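Local structure of iron-regulated ABC transporter siderophore-binding protein SirA (Staphylococcus aureus subsp. aureus, 3MWF) at residues Asn167-Asp171 against Ala236-Lys240; Ser48-Lys52 against Asp229-Lys233; His172-Gly178 against Asp205-Leu209; Thr210-Pro216 against Glu244-Glu250. The protein probably captures iron-loaded staphyloferrin B at the cell surface and delivers it to an ABC transporter for iron uptake. One frame throughout, in Å; residues are numbered along the deposited sequence.

In the fold
The chain has the two-lobed build of a siderophore-binding protein, with iron(III)-bound SE8 in the cleft. Interactions 1, 2 and 3 all touch SE8. Interaction 2 spans the cleft, and the others lie within the lobe that holds the 163-168 sheet. Interactions 1 and 2 have centres about 13 Å apart and meet where Ala170 N lies 2.9 Å from Asp229 OD2. Interactions 1 and 3 share that sheet, with Asn167 O 2.8 Å from Arg174 N. Interaction 4 is farther from the ligand. It shares helix 236-246 with interaction 1, and its Trp245 also touches Thr173 and Leu209 of interaction 3.

Interaction 1. Residues Asn167-Asp171 against Ala236-Lys240; sequences NFRAD and ALVKK. With SE8 (5-[(2-{[(3S)-5-{[(2S)-2-amino-2-carboxyethyl]amino}-3-carboxy-3-hydroxy-5-oxopentanoyl]amino}ethyl)amino]-2,5-dioxopentanoic acid), chain C.
Val238 sets its two methyl branches against the backbone of Phe168, Arg169 and Ala170. The contact belongs to the alpha/beta fold of one lobe: helix 236-246 lies beside the end of strand 163-168. CG1 is anti to the backbone N of Val238 (chi1 164°) and approaches Phe168 O at 3.5 Å. CG2 turns the other way and meets Ala170 N at 3.7 Å. The valine thus straddles the chain as it leaves the strand. One step away, Ala170 and Leu237 meet through their first carbons, with CB to CB 3.8 Å. Thr241 OG1 is hydrogen-bonded to both Arg169 O and Leu237 O, and so ties the loop to the helix. Phe168 starts toward the helix, but its ring leads off to Thr241, Glu242 and Thr246 farther along it.

Arg169 points away from the helix, and its side chain reaches into the siderophore cleft. The guanidinium presents its edge to the amide oxygen O22 of SE8, which lies near its plane. NH1 and NH2 each donate to O22 at 3.0 Å, so one oxygen is held in a fork. The guanidinium is steadied at its NE edge by Asn167, whose amide nitrogen is bonded to Val226 O and Ser228 O. Asn167 is therefore a second-shell residue that fixes the rotation of a ligand-binding arginine. Arg169 NE donates to Asn167 OD1 over 2.8 Å with an N-H...O angle of 162°, on a lone pair in the carbonyl plane.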
# COMPACT_ATOMS: atom_id res chain seq x y z
N ASN A 167 -8.10 5.28 9.51
CA ASN A 167 -8.76 4.04 9.05
C ASN A 167 -9.60 3.47 10.17
O ASN A 167 -9.09 3.04 11.22
CB ASN A 167 -7.66 3.06 8.60
CG ASN A 167 -8.09 1.58 8.54
OD1 ASN A 167 -7.32 0.71 8.95
ND2 ASN A 167 -9.31 1.30 8.04
N PHE A 168 -10.92 3.47 9.96
CA PHE A 168 -11.80 2.84 10.93
C PHE A 168 -11.87 1.34 10.65
O PHE A 168 -12.11 0.94 9.49
CB PHE A 168 -13.19 3.47 10.90
CG PHE A 168 -13.17 4.91 11.31
CD1 PHE A 168 -12.75 5.25 12.59
CD2 PHE A 168 -13.51 5.92 10.41
CE1 PHE A 168 -12.69 6.57 12.99
CE2 PHE A 168 -13.47 7.27 10.82
CZ PHE A 168 -13.04 7.59 12.12
N ARG A 169 -11.62 0.54 11.69
CA ARG A 169 -11.68 -0.93 11.56
C ARG A 169 -12.82 -1.44 12.41
O ARG A 169 -13.57 -0.64 12.98
CB ARG A 169 -10.36 -1.56 12.01
CG ARG A 169 -9.15 -1.11 11.17
CD ARG A 169 -8.24 -2.32 10.80
NE ARG A 169 -7.53 -1.97 9.58
CZ ARG A 169 -7.17 -2.80 8.63
NH1 ARG A 169 -7.45 -4.13 8.69
NH2 ARG A 169 -6.54 -2.29 7.61
N ALA A 170 -12.98 -2.75 12.51
CA ALA A 170 -14.12 -3.31 13.24
C ALA A 170 -14.08 -3.07 14.76
O ALA A 170 -15.13 -2.97 15.42
CB ALA A 170 -14.23 -4.85 12.93
N ASP A 171 -12.87 -3.01 15.32
CA ASP A 171 -12.70 -3.00 16.79
C ASP A 171 -11.60 -2.02 17.24
O ASP A 171 -11.17 -2.06 18.40
CB ASP A 171 -12.39 -4.42 17.30
CG ASP A 171 -11.13 -5.02 16.66
OD1 ASP A 171 -10.42 -4.31 15.88
OD2 ASP A 171 -10.85 -6.21 16.91
N ALA A 236 -20.55 -4.59 9.10
CA ALA A 236 -21.23 -3.49 9.79
C ALA A 236 -20.40 -2.87 10.93
O ALA A 236 -20.62 -1.71 11.31
CB ALA A 236 -22.60 -3.96 10.33
N LEU A 237 -19.46 -3.63 11.48
CA LEU A 237 -18.73 -3.16 12.66
C LEU A 237 -17.83 -1.98 12.32
O LEU A 237 -17.64 -1.10 13.16
CB LEU A 237 -17.94 -4.27 13.33
CG LEU A 237 -18.81 -5.41 13.90
CD1 LEU A 237 -17.90 -6.43 14.56
CD2 LEU A 237 -19.86 -4.91 14.90
N VAL A 238 -17.29 -1.96 11.10
CA VAL A 238 -16.49 -0.79 10.65
C VAL A 238 -17.32 0.50 10.69
O VAL A 238 -16.86 1.54 11.15
CB VAL A 238 -15.90 -1.00 9.26
CG1 VAL A 238 -15.42 0.30 8.66
CG2 VAL A 238 -14.76 -1.97 9.36
N LYS A 239 -18.56 0.43 10.20
CA LYS A 239 -19.45 1.58 10.26
C LYS A 239 -19.79 1.99 11.69
O LYS A 239 -19.93 3.19 11.98
CB LYS A 239 -20.73 1.30 9.46
CG LYS A 239 -20.47 1.16 7.98
CD LYS A 239 -20.55 2.55 7.29
CE LYS A 239 -20.55 2.46 5.75
NZ LYS A 239 -21.47 1.39 5.24
N LYS A 240 -19.94 1.02 12.58
CA LYS A 240 -20.21 1.31 13.99
C LYS A 240 -19.00 2.03 14.61
O LYS A 240 -19.16 3.03 15.34
CB LYS A 240 -20.49 0.02 14.75
CG LYS A 240 -20.82 0.22 16.19
CD LYS A 240 -21.39 -1.07 16.79
CE LYS A 240 -21.37 -1.02 18.32
NZ LYS A 240 -21.86 -2.30 18.91
C1 SE8 C . -3.84 -8.68 8.05
C2 SE8 C . -5.05 -7.80 8.20
C3 SE8 C . -5.76 -7.63 6.86
N4 SE8 C . -4.96 -6.90 5.89
C5 SE8 C . -5.08 -5.59 5.73
C6 SE8 C . -4.09 -4.93 4.81
C7 SE8 C . -2.78 -4.62 5.55
C8 SE8 C . -1.76 -4.11 4.52
C9 SE8 C . -0.48 -3.54 5.12
N10 SE8 C . -0.01 -4.12 6.23
C11 SE8 C . 1.22 -3.61 6.80
C12 SE8 C . 2.29 -4.70 6.82
N13 SE8 C . 3.36 -4.40 7.77
C14 SE8 C . 3.30 -4.66 9.10
C15 SE8 C . 2.29 -5.65 9.62
C16 SE8 C . 1.03 -4.84 9.68
C17 SE8 C . -0.25 -5.58 9.44
C18 SE8 C . -1.22 -5.44 10.51
O19 SE8 C . -4.02 -9.92 7.92
O20 SE8 C . -2.72 -8.15 8.12
N21 SE8 C . -4.63 -6.49 8.74
O22 SE8 C . -5.92 -4.91 6.28
C23 SE8 C . -3.04 -3.61 6.66
O24 SE8 C . -3.21 -2.40 6.36
O25 SE8 C . -3.06 -4.00 7.85
O26 SE8 C . -2.33 -5.82 6.20
O27 SE8 C . 0.09 -2.60 4.57
O28 SE8 C . 4.01 -4.11 9.92
O29 SE8 C . -0.51 -6.14 8.37
O30 SE8 C . -2.40 -5.58 10.24
O31 SE8 C . -0.83 -5.14 11.67

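Interaction 2. Residues Ser48-Lys52 against Asp229-Lys233; sequences SWTQK and DPNAK. With SE8 (5-[(2-{[(3S)-5-{[(2S)-2-amino-2-carboxyethyl]amino}-3-carboxy-3-hydroxy-5-oxopentanoyl]amino}ethyl)amino]-2,5-dioxopentanoic acid), chain C.
The mouth of the siderophore cleft is bridged here, where Trp49 from one lobe meets Pro230 from the other. Both residues belong to the ligand pocket. The ring of Pro230 sits against the start of the tryptophan side chain, with Pro230 CG 3.9 Å from Trp49 CB. It approaches the indole obliquely. Its CD carbon turns to the ligand and lies 3.4 Å from SE8 O22.

The indole is directed inward, with CG anti to the carbonyl carbon (chi1 -73°). One face of it lies over SE8. The amide nitrogen N4 stands 3.3 Å above the ring plane, shifted toward the rim. Asn231 comes from another direction: its OD1 is at the edge of the ring, 3.8 Å from Trp49 CZ3.

No direct hydrogen bond joins the two loops. Water does that work instead. Trp49 O accepts from two water molecules. One of them lies 2.6 Å from Asn231 ND2, which donates to it. The other gives its second hydrogen to Pro230 O at 2.9 Å.

Each loop is also braced within itself. Ser48 OG donates to Thr50 O across 2.8 Å, and residues Asp229 to Ala232 form a type I beta turn. Lys52 is extended, and its NZ forms a salt bridge with Glu47. Thr50 and Pro230 both touch Leu273 of helix 268-273.

Apolar and water-mediated contacts between loops of facing lobes, beside a bound ligand, fit the interlobe cleft of a periplasmic binding protein fold.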
# COMPACT_ATOMS: atom_id res chain seq x y z
N SER A 48 -6.82 -11.50 -3.35
CA SER A 48 -7.02 -10.12 -2.95
C SER A 48 -7.68 -10.04 -1.58
O SER A 48 -8.40 -10.95 -1.16
CB SER A 48 -7.88 -9.40 -4.00
OG SER A 48 -9.08 -10.14 -4.25
N TRP A 49 -7.47 -8.93 -0.88
CA TRP A 49 -8.03 -8.80 0.44
C TRP A 49 -9.55 -8.65 0.42
O TRP A 49 -10.25 -9.09 1.35
CB TRP A 49 -7.46 -7.56 1.13
CG TRP A 49 -6.03 -7.65 1.59
CD1 TRP A 49 -4.98 -6.91 1.12
CD2 TRP A 49 -5.50 -8.50 2.61
NE1 TRP A 49 -3.81 -7.27 1.77
CE2 TRP A 49 -4.11 -8.22 2.71
CE3 TRP A 49 -6.07 -9.45 3.46
CZ2 TRP A 49 -3.27 -8.88 3.63
CZ3 TRP A 49 -5.23 -10.12 4.38
CH2 TRP A 49 -3.84 -9.82 4.46
N THR A 50 -10.04 -7.97 -0.60
CA THR A 50 -11.50 -7.83 -0.81
C THR A 50 -11.73 -8.12 -2.28
O THR A 50 -10.76 -8.32 -3.03
CB THR A 50 -12.02 -6.41 -0.48
OG1 THR A 50 -11.38 -5.46 -1.36
CG2 THR A 50 -11.79 -6.06 1.00
N GLN A 51 -13.00 -8.14 -2.72
CA GLN A 51 -13.30 -8.52 -4.11
C GLN A 51 -12.63 -9.86 -4.46
O GLN A 51 -12.17 -10.03 -5.57
CB GLN A 51 -12.85 -7.45 -5.10
CG GLN A 51 -13.51 -6.09 -4.82
CD GLN A 51 -13.12 -5.03 -5.82
OE1 GLN A 51 -12.10 -5.12 -6.50
NE2 GLN A 51 -13.96 -3.99 -5.92
N LYS A 52 -12.65 -10.80 -3.51
CA LYS A 52 -11.90 -12.05 -3.71
C LYS A 52 -12.42 -12.80 -4.93
O LYS A 52 -13.63 -12.77 -5.19
CB LYS A 52 -12.06 -12.94 -2.49
CG LYS A 52 -11.51 -12.37 -1.20
CD LYS A 52 -11.53 -13.42 -0.10
CE LYS A 52 -10.92 -12.85 1.17
NZ LYS A 52 -10.49 -13.96 2.10
N ASP A 229 -11.54 -3.19 6.85
CA ASP A 229 -11.11 -4.26 7.75
C ASP A 229 -11.44 -5.60 7.06
O ASP A 229 -12.52 -6.20 7.30
CB ASP A 229 -11.79 -4.16 9.14
CG ASP A 229 -11.18 -5.08 10.18
OD1 ASP A 229 -10.47 -6.04 9.81
OD2 ASP A 229 -11.44 -4.90 11.39
N PRO A 230 -10.52 -6.05 6.18
CA PRO A 230 -10.87 -7.13 5.24
C PRO A 230 -11.29 -8.40 5.92
O PRO A 230 -12.20 -9.10 5.43
CB PRO A 230 -9.56 -7.38 4.50
CG PRO A 230 -9.00 -5.96 4.37
CD PRO A 230 -9.28 -5.35 5.76
N ASN A 231 -10.63 -8.73 7.01
CA ASN A 231 -10.92 -9.99 7.68
C ASN A 231 -11.97 -9.96 8.81
O ASN A 231 -12.23 -11.00 9.45
CB ASN A 231 -9.61 -10.66 8.04
CG ASN A 231 -8.95 -11.28 6.79
OD1 ASN A 231 -7.77 -11.64 6.81
ND2 ASN A 231 -9.72 -11.41 5.72
N ALA A 232 -12.60 -8.81 9.00
CA ALA A 232 -13.73 -8.71 9.94
C ALA A 232 -14.82 -9.69 9.49
O ALA A 232 -15.13 -9.76 8.31
CB ALA A 232 -14.31 -7.29 9.99
N LYS A 233 -15.39 -10.41 10.44
CA LYS A 233 -16.52 -11.30 10.12
C LYS A 233 -17.81 -10.54 9.86
O LYS A 233 -18.66 -11.01 9.11
CB LYS A 233 -16.69 -12.36 11.21
CG LYS A 233 -15.50 -13.33 11.20
CD LYS A 233 -15.67 -14.56 12.03
CE LYS A 233 -14.75 -15.68 11.48
NZ LYS A 233 -15.43 -16.66 10.51
C1 SE8 C . -3.84 -8.68 8.05
C2 SE8 C . -5.05 -7.80 8.20
C3 SE8 C . -5.76 -7.63 6.86
N4 SE8 C . -4.96 -6.90 5.89
C5 SE8 C . -5.08 -5.59 5.73
C6 SE8 C . -4.09 -4.93 4.81
C7 SE8 C . -2.78 -4.62 5.55
C8 SE8 C . -1.76 -4.11 4.52
C9 SE8 C . -0.48 -3.54 5.12
N10 SE8 C . -0.01 -4.12 6.23
C11 SE8 C . 1.22 -3.61 6.80
C12 SE8 C . 2.29 -4.70 6.82
N13 SE8 C . 3.36 -4.40 7.77
C14 SE8 C . 3.30 -4.66 9.10
C15 SE8 C . 2.29 -5.65 9.62
C16 SE8 C . 1.03 -4.84 9.68
C17 SE8 C . -0.25 -5.58 9.44
C18 SE8 C . -1.22 -5.44 10.51
O19 SE8 C . -4.02 -9.92 7.92
O20 SE8 C . -2.72 -8.15 8.12
N21 SE8 C . -4.63 -6.49 8.74
O22 SE8 C . -5.92 -4.91 6.28
C23 SE8 C . -3.04 -3.61 6.66
O24 SE8 C . -3.21 -2.40 6.36
O25 SE8 C . -3.06 -4.00 7.85
O26 SE8 C . -2.33 -5.82 6.20
O27 SE8 C . 0.09 -2.60 4.57
O28 SE8 C . 4.01 -4.11 9.92
O29 SE8 C . -0.51 -6.14 8.37
O30 SE8 C . -2.40 -5.58 10.24
O31 SE8 C . -0.83 -5.14 11.67
O HOH W 1 -9.19 -11.28 3.13
O HOH W 2 -12.57 -9.64 2.57

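Interaction 3. Residues His172-Gly178 against Asp205-Leu209; sequences HTRIYAG and DIIQL. With SE8 (5-[(2-{[(3S)-5-{[(2S)-2-amino-2-carboxyethyl]amino}-3-carboxy-3-hydroxy-5-oxopentanoyl]amino}ethyl)amino]-2,5-dioxopentanoic acid), chain C.
Asp205 meets Gly178 at one end of the pairing between strands 206-209 and 173-176. Gly178 N donates to Asp205 O at 2.8 Å.

Ile206 then covers one face of the Tyr176 ring. Its CG2 is 4.0 Å from the ring centroid, a CH-pi contact. Its CD1 continues to the ligand, 3.7 Å from SE8 C11. At the ring edge, Tyr176 OH donates to the carboxylate oxygen O24 of SE8 over 2.6 Å. The same hydroxyl accepts from Arg174 NH1.

Ile207 exchanges two backbone hydrogen bonds with Ile175. Its side chain is on the other side of the sheet, where CD1 touches Ala177.

Gln208 lies beside Arg174 and points the same way, with amide and guanidinium planes 30° apart. The arginine is extended from CG to NE, which carries its tip to two carboxylates of SE8. NH1 donates to O25 at 2.8 Å and NH2 to O30 at 3.0 Å. His172 holds it from the side: Arg174 NE donates to His172 NE2 at 2.9 Å.

Leu209 completes the pairing with two backbone bonds to Thr173. Its CD1 meets Ile175 CD1 at 3.8 Å.

This is an antiparallel pair at the border of a mixed sheet: the Arg174 and Tyr176 side lines the siderophore pocket, and the other face carries Thr173, Ile175, Ile207 and Leu209, mostly apolar.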
# COMPACT_ATOMS: atom_id res chain seq x y z
N HIS A 172 -11.15 -1.17 16.33
CA HIS A 172 -10.13 -0.15 16.65
C HIS A 172 -10.01 0.82 15.49
O HIS A 172 -10.69 0.66 14.47
CB HIS A 172 -8.75 -0.77 17.01
CG HIS A 172 -8.00 -1.36 15.84
ND1 HIS A 172 -8.33 -2.58 15.28
CD2 HIS A 172 -6.90 -0.92 15.17
CE1 HIS A 172 -7.49 -2.85 14.30
NE2 HIS A 172 -6.60 -1.87 14.21
N THR A 173 -9.14 1.81 15.63
CA THR A 173 -8.93 2.78 14.58
C THR A 173 -7.43 2.87 14.34
O THR A 173 -6.65 2.71 15.28
CB THR A 173 -9.52 4.15 14.97
OG1 THR A 173 -10.95 4.02 15.11
CG2 THR A 173 -9.21 5.22 13.93
N ARG A 174 -7.02 3.08 13.10
CA ARG A 174 -5.60 3.24 12.79
C ARG A 174 -5.27 4.59 12.18
O ARG A 174 -6.12 5.21 11.55
CB ARG A 174 -5.15 2.16 11.81
CG ARG A 174 -5.13 0.74 12.46
CD ARG A 174 -4.82 -0.26 11.37
NE ARG A 174 -4.85 -1.63 11.92
CZ ARG A 174 -4.29 -2.66 11.29
NH1 ARG A 174 -3.75 -2.48 10.08
NH2 ARG A 174 -4.33 -3.89 11.85
N ILE A 175 -4.03 5.04 12.35
CA ILE A 175 -3.55 6.16 11.51
C ILE A 175 -2.45 5.60 10.64
O ILE A 175 -1.49 5.03 11.17
CB ILE A 175 -2.96 7.33 12.36
CG1 ILE A 175 -4.00 7.81 13.37
CG2 ILE A 175 -2.44 8.44 11.41
CD1 ILE A 175 -3.41 8.85 14.44
N TYR A 176 -2.59 5.73 9.32
CA TYR A 176 -1.54 5.29 8.39
C TYR A 176 -0.62 6.49 8.20
O TYR A 176 -0.74 7.21 7.23
CB TYR A 176 -2.13 4.76 7.06
CG TYR A 176 -2.66 3.37 7.23
CD1 TYR A 176 -3.81 3.14 7.98
CD2 TYR A 176 -1.99 2.27 6.66
CE1 TYR A 176 -4.29 1.83 8.21
CE2 TYR A 176 -2.45 0.97 6.86
CZ TYR A 176 -3.60 0.75 7.64
OH TYR A 176 -4.09 -0.51 7.87
N ALA A 177 0.25 6.70 9.19
CA ALA A 177 1.18 7.82 9.21
C ALA A 177 2.22 7.63 8.12
O ALA A 177 2.45 8.51 7.28
CB ALA A 177 1.84 7.93 10.61
N GLY A 178 2.80 6.44 8.13
CA GLY A 178 3.51 5.86 7.00
C GLY A 178 2.57 4.85 6.36
O GLY A 178 1.38 5.14 6.12
N ASP A 205 4.91 3.14 11.56
CA ASP A 205 4.32 3.35 10.23
C ASP A 205 2.79 3.42 10.39
O ASP A 205 2.13 4.36 9.91
CB ASP A 205 4.59 2.14 9.30
CG ASP A 205 6.06 1.86 9.03
OD1 ASP A 205 6.83 2.78 8.68
OD2 ASP A 205 6.43 0.66 9.14
N ILE A 206 2.22 2.42 11.06
CA ILE A 206 0.77 2.29 11.15
C ILE A 206 0.48 2.26 12.63
O ILE A 206 0.98 1.37 13.34
CB ILE A 206 0.29 0.99 10.46
CG1 ILE A 206 0.62 1.07 8.96
CG2 ILE A 206 -1.25 0.79 10.72
CD1 ILE A 206 0.59 -0.26 8.20
N ILE A 207 -0.26 3.25 13.12
CA ILE A 207 -0.54 3.39 14.54
C ILE A 207 -1.91 2.84 14.87
O ILE A 207 -2.91 3.29 14.31
CB ILE A 207 -0.48 4.87 14.94
CG1 ILE A 207 0.90 5.42 14.58
CG2 ILE A 207 -0.78 5.05 16.42
CD1 ILE A 207 0.94 6.87 14.47
N GLN A 208 -1.96 1.84 15.76
CA GLN A 208 -3.25 1.31 16.16
C GLN A 208 -3.68 2.09 17.37
O GLN A 208 -2.86 2.32 18.29
CB GLN A 208 -3.12 -0.16 16.54
CG GLN A 208 -2.77 -0.99 15.37
CD GLN A 208 -3.12 -2.47 15.59
OE1 GLN A 208 -3.16 -3.23 14.64
NE2 GLN A 208 -3.38 -2.88 16.87
N LEU A 209 -4.91 2.59 17.35
CA LEU A 209 -5.47 3.30 18.49
C LEU A 209 -6.67 2.59 19.05
O LEU A 209 -7.56 2.15 18.30
CB LEU A 209 -5.88 4.70 18.07
CG LEU A 209 -4.74 5.54 17.53
CD1 LEU A 209 -5.29 6.86 17.08
CD2 LEU A 209 -3.64 5.72 18.63
C1 SE8 C . -3.84 -8.68 8.05
C2 SE8 C . -5.05 -7.80 8.20
C3 SE8 C . -5.76 -7.63 6.86
N4 SE8 C . -4.96 -6.90 5.89
C5 SE8 C . -5.08 -5.59 5.73
C6 SE8 C . -4.09 -4.93 4.81
C7 SE8 C . -2.78 -4.62 5.55
C8 SE8 C . -1.76 -4.11 4.52
C9 SE8 C . -0.48 -3.54 5.12
N10 SE8 C . -0.01 -4.12 6.23
C11 SE8 C . 1.22 -3.61 6.80
C12 SE8 C . 2.29 -4.70 6.82
N13 SE8 C . 3.36 -4.40 7.77
C14 SE8 C . 3.30 -4.66 9.10
C15 SE8 C . 2.29 -5.65 9.62
C16 SE8 C . 1.03 -4.84 9.68
C17 SE8 C . -0.25 -5.58 9.44
C18 SE8 C . -1.22 -5.44 10.51
O19 SE8 C . -4.02 -9.92 7.92
O20 SE8 C . -2.72 -8.15 8.12
N21 SE8 C . -4.63 -6.49 8.74
O22 SE8 C . -5.92 -4.91 6.28
C23 SE8 C . -3.04 -3.61 6.66
O24 SE8 C . -3.21 -2.40 6.36
O25 SE8 C . -3.06 -4.00 7.85
O26 SE8 C . -2.33 -5.82 6.20
O27 SE8 C . 0.09 -2.60 4.57
O28 SE8 C . 4.01 -4.11 9.92
O29 SE8 C . -0.51 -6.14 8.37
O30 SE8 C . -2.40 -5.58 10.24
O31 SE8 C . -0.83 -5.14 11.67

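Interaction 4. Residues Thr210-Pro216 against Glu244-Glu250; sequences TSKESIP and EWTSSKE
Lys212 sets its CG over one face of the Trp245 indole. That carbon is centred above the five-membered ring, 3.9 Å from the centroid and 11° off the ring normal. This is a CH-pi contact. The ammonium group is farther off, with NZ 5.1 Å from the same centroid, so any cation-pi attraction is weak at most. CE passes Glu244 O at 3.7 Å, and the bend at chi4 (60°) then turns only NZ.

The backbone before Lys212 also meets the indole. Ser211 O lies 3.3 Å from Trp245 CH2. That serine shapes the loop too: its OG accepts from Glu213 N in an ST turn at the start of the 3-10 segment 212-216.

Ile215 reaches the indole from the next turn of that segment. Its CG1 is 3.5 Å from Trp245 CE3, and the two side chains run at a slant to each other. Its CD1 reaches Ser248, while its CB meets Glu250 CB at 3.7 Å. Glu250 CG lies 3.6 Å from Lys212 O.

Ser248 is the N-cap of the helix that follows, its OG accepting from Trp251 N. The same OG donates to Trp245 O over 2.7 Å. Trp245 O takes a second bond from Ser248 N. The opposite face of the indole meets Thr173 OG1; Leu209 and Met218 also touch the side chain.

No hydrogen bond or salt bridge crosses between the two segments. The contact therefore rests on the indole, the isoleucine and the carbon chains of Lys212 and Glu250, with Lys212 NZ adding at most a weak attraction.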
# COMPACT_ATOMS: atom_id res chain seq x y z
N THR A 210 -6.74 2.54 20.37
CA THR A 210 -7.79 1.79 21.03
C THR A 210 -8.72 2.72 21.79
O THR A 210 -9.79 2.30 22.23
CB THR A 210 -7.20 0.73 21.98
OG1 THR A 210 -6.39 1.37 22.98
CG2 THR A 210 -6.28 -0.23 21.22
N SER A 211 -8.30 3.98 21.98
CA SER A 211 -9.07 4.93 22.79
C SER A 211 -9.39 6.20 22.01
O SER A 211 -8.52 6.75 21.36
CB SER A 211 -8.29 5.31 24.04
OG SER A 211 -8.99 6.31 24.80
N LYS A 212 -10.64 6.66 22.11
CA LYS A 212 -11.04 7.92 21.49
C LYS A 212 -10.25 9.09 22.05
O LYS A 212 -10.10 10.12 21.39
CB LYS A 212 -12.54 8.18 21.65
CG LYS A 212 -13.40 7.10 21.00
CD LYS A 212 -14.87 7.47 21.12
CE LYS A 212 -15.76 6.27 21.01
NZ LYS A 212 -15.46 5.25 22.07
N GLU A 213 -9.72 8.93 23.26
CA GLU A 213 -8.84 9.93 23.85
C GLU A 213 -7.60 10.20 22.99
O GLU A 213 -6.97 11.25 23.13
CB GLU A 213 -8.40 9.52 25.26
CG GLU A 213 -9.47 9.68 26.32
CD GLU A 213 -8.88 10.00 27.68
OE1 GLU A 213 -9.67 10.09 28.64
OE2 GLU A 213 -7.63 10.19 27.79
N SER A 214 -7.24 9.25 22.12
CA SER A 214 -6.07 9.42 21.24
C SER A 214 -6.38 10.17 19.94
O SER A 214 -5.50 10.44 19.15
CB SER A 214 -5.43 8.07 20.92
OG SER A 214 -5.12 7.41 22.14
N ILE A 215 -7.66 10.51 19.73
CA ILE A 215 -8.05 11.19 18.50
C ILE A 215 -7.20 12.44 18.17
O ILE A 215 -6.88 12.66 17.00
CB ILE A 215 -9.57 11.47 18.50
CG1 ILE A 215 -10.30 10.16 18.14
CG2 ILE A 215 -9.91 12.59 17.51
CD1 ILE A 215 -11.82 10.19 18.41
N PRO A 216 -6.78 13.23 19.18
CA PRO A 216 -5.93 14.36 18.82
C PRO A 216 -4.67 14.06 18.01
O PRO A 216 -4.16 14.95 17.33
CB PRO A 216 -5.58 14.97 20.19
CG PRO A 216 -6.85 14.73 20.97
CD PRO A 216 -7.23 13.32 20.58
N GLU A 244 -19.14 5.87 16.15
CA GLU A 244 -18.74 6.15 17.53
C GLU A 244 -17.59 7.15 17.62
O GLU A 244 -17.64 8.11 18.42
CB GLU A 244 -18.39 4.86 18.26
CG GLU A 244 -19.68 4.05 18.51
CD GLU A 244 -19.47 2.62 18.95
OE1 GLU A 244 -18.32 2.12 18.95
OE2 GLU A 244 -20.49 1.99 19.29
N TRP A 245 -16.56 6.93 16.80
CA TRP A 245 -15.39 7.82 16.82
C TRP A 245 -15.69 9.21 16.27
O TRP A 245 -15.26 10.21 16.86
CB TRP A 245 -14.17 7.19 16.12
CG TRP A 245 -13.53 6.08 16.92
CD1 TRP A 245 -14.14 4.93 17.36
CD2 TRP A 245 -12.18 6.03 17.40
NE1 TRP A 245 -13.24 4.15 18.08
CE2 TRP A 245 -12.04 4.81 18.13
CE3 TRP A 245 -11.07 6.89 17.29
CZ2 TRP A 245 -10.82 4.42 18.73
CZ3 TRP A 245 -9.85 6.51 17.91
CH2 TRP A 245 -9.75 5.27 18.62
N THR A 246 -16.45 9.29 15.18
CA THR A 246 -16.71 10.59 14.52
C THR A 246 -17.77 11.40 15.29
O THR A 246 -17.90 12.60 15.07
CB THR A 246 -17.08 10.50 13.02
OG1 THR A 246 -18.30 9.75 12.85
CG2 THR A 246 -15.90 9.88 12.19
N SER A 247 -18.46 10.73 16.22
CA SER A 247 -19.48 11.34 17.09
C SER A 247 -18.89 11.95 18.36
O SER A 247 -19.59 12.64 19.12
CB SER A 247 -20.51 10.29 17.51
OG SER A 247 -21.36 10.03 16.43
N SER A 248 -17.60 11.70 18.61
CA SER A 248 -16.96 12.13 19.85
C SER A 248 -16.61 13.61 19.83
O SER A 248 -16.37 14.20 18.76
CB SER A 248 -15.68 11.32 20.12
OG SER A 248 -14.75 11.60 19.10
N LYS A 249 -16.55 14.21 21.01
CA LYS A 249 -16.10 15.61 21.12
C LYS A 249 -14.67 15.78 20.59
O LYS A 249 -14.34 16.82 20.02
CB LYS A 249 -16.21 16.13 22.55
CG LYS A 249 -15.38 15.38 23.60
CD LYS A 249 -14.67 16.31 24.60
CE LYS A 249 -15.61 17.13 25.50
NZ LYS A 249 -14.82 18.11 26.32
N GLU A 250 -13.85 14.74 20.76
CA GLU A 250 -12.46 14.78 20.25
C GLU A 250 -12.41 14.94 18.74
O GLU A 250 -11.66 15.75 18.21
CB GLU A 250 -11.65 13.54 20.68
CG GLU A 250 -11.36 13.43 22.18
CD GLU A 250 -12.47 12.79 23.01
OE1 GLU A 250 -13.55 12.40 22.47
OE2 GLU A 250 -12.26 12.63 24.24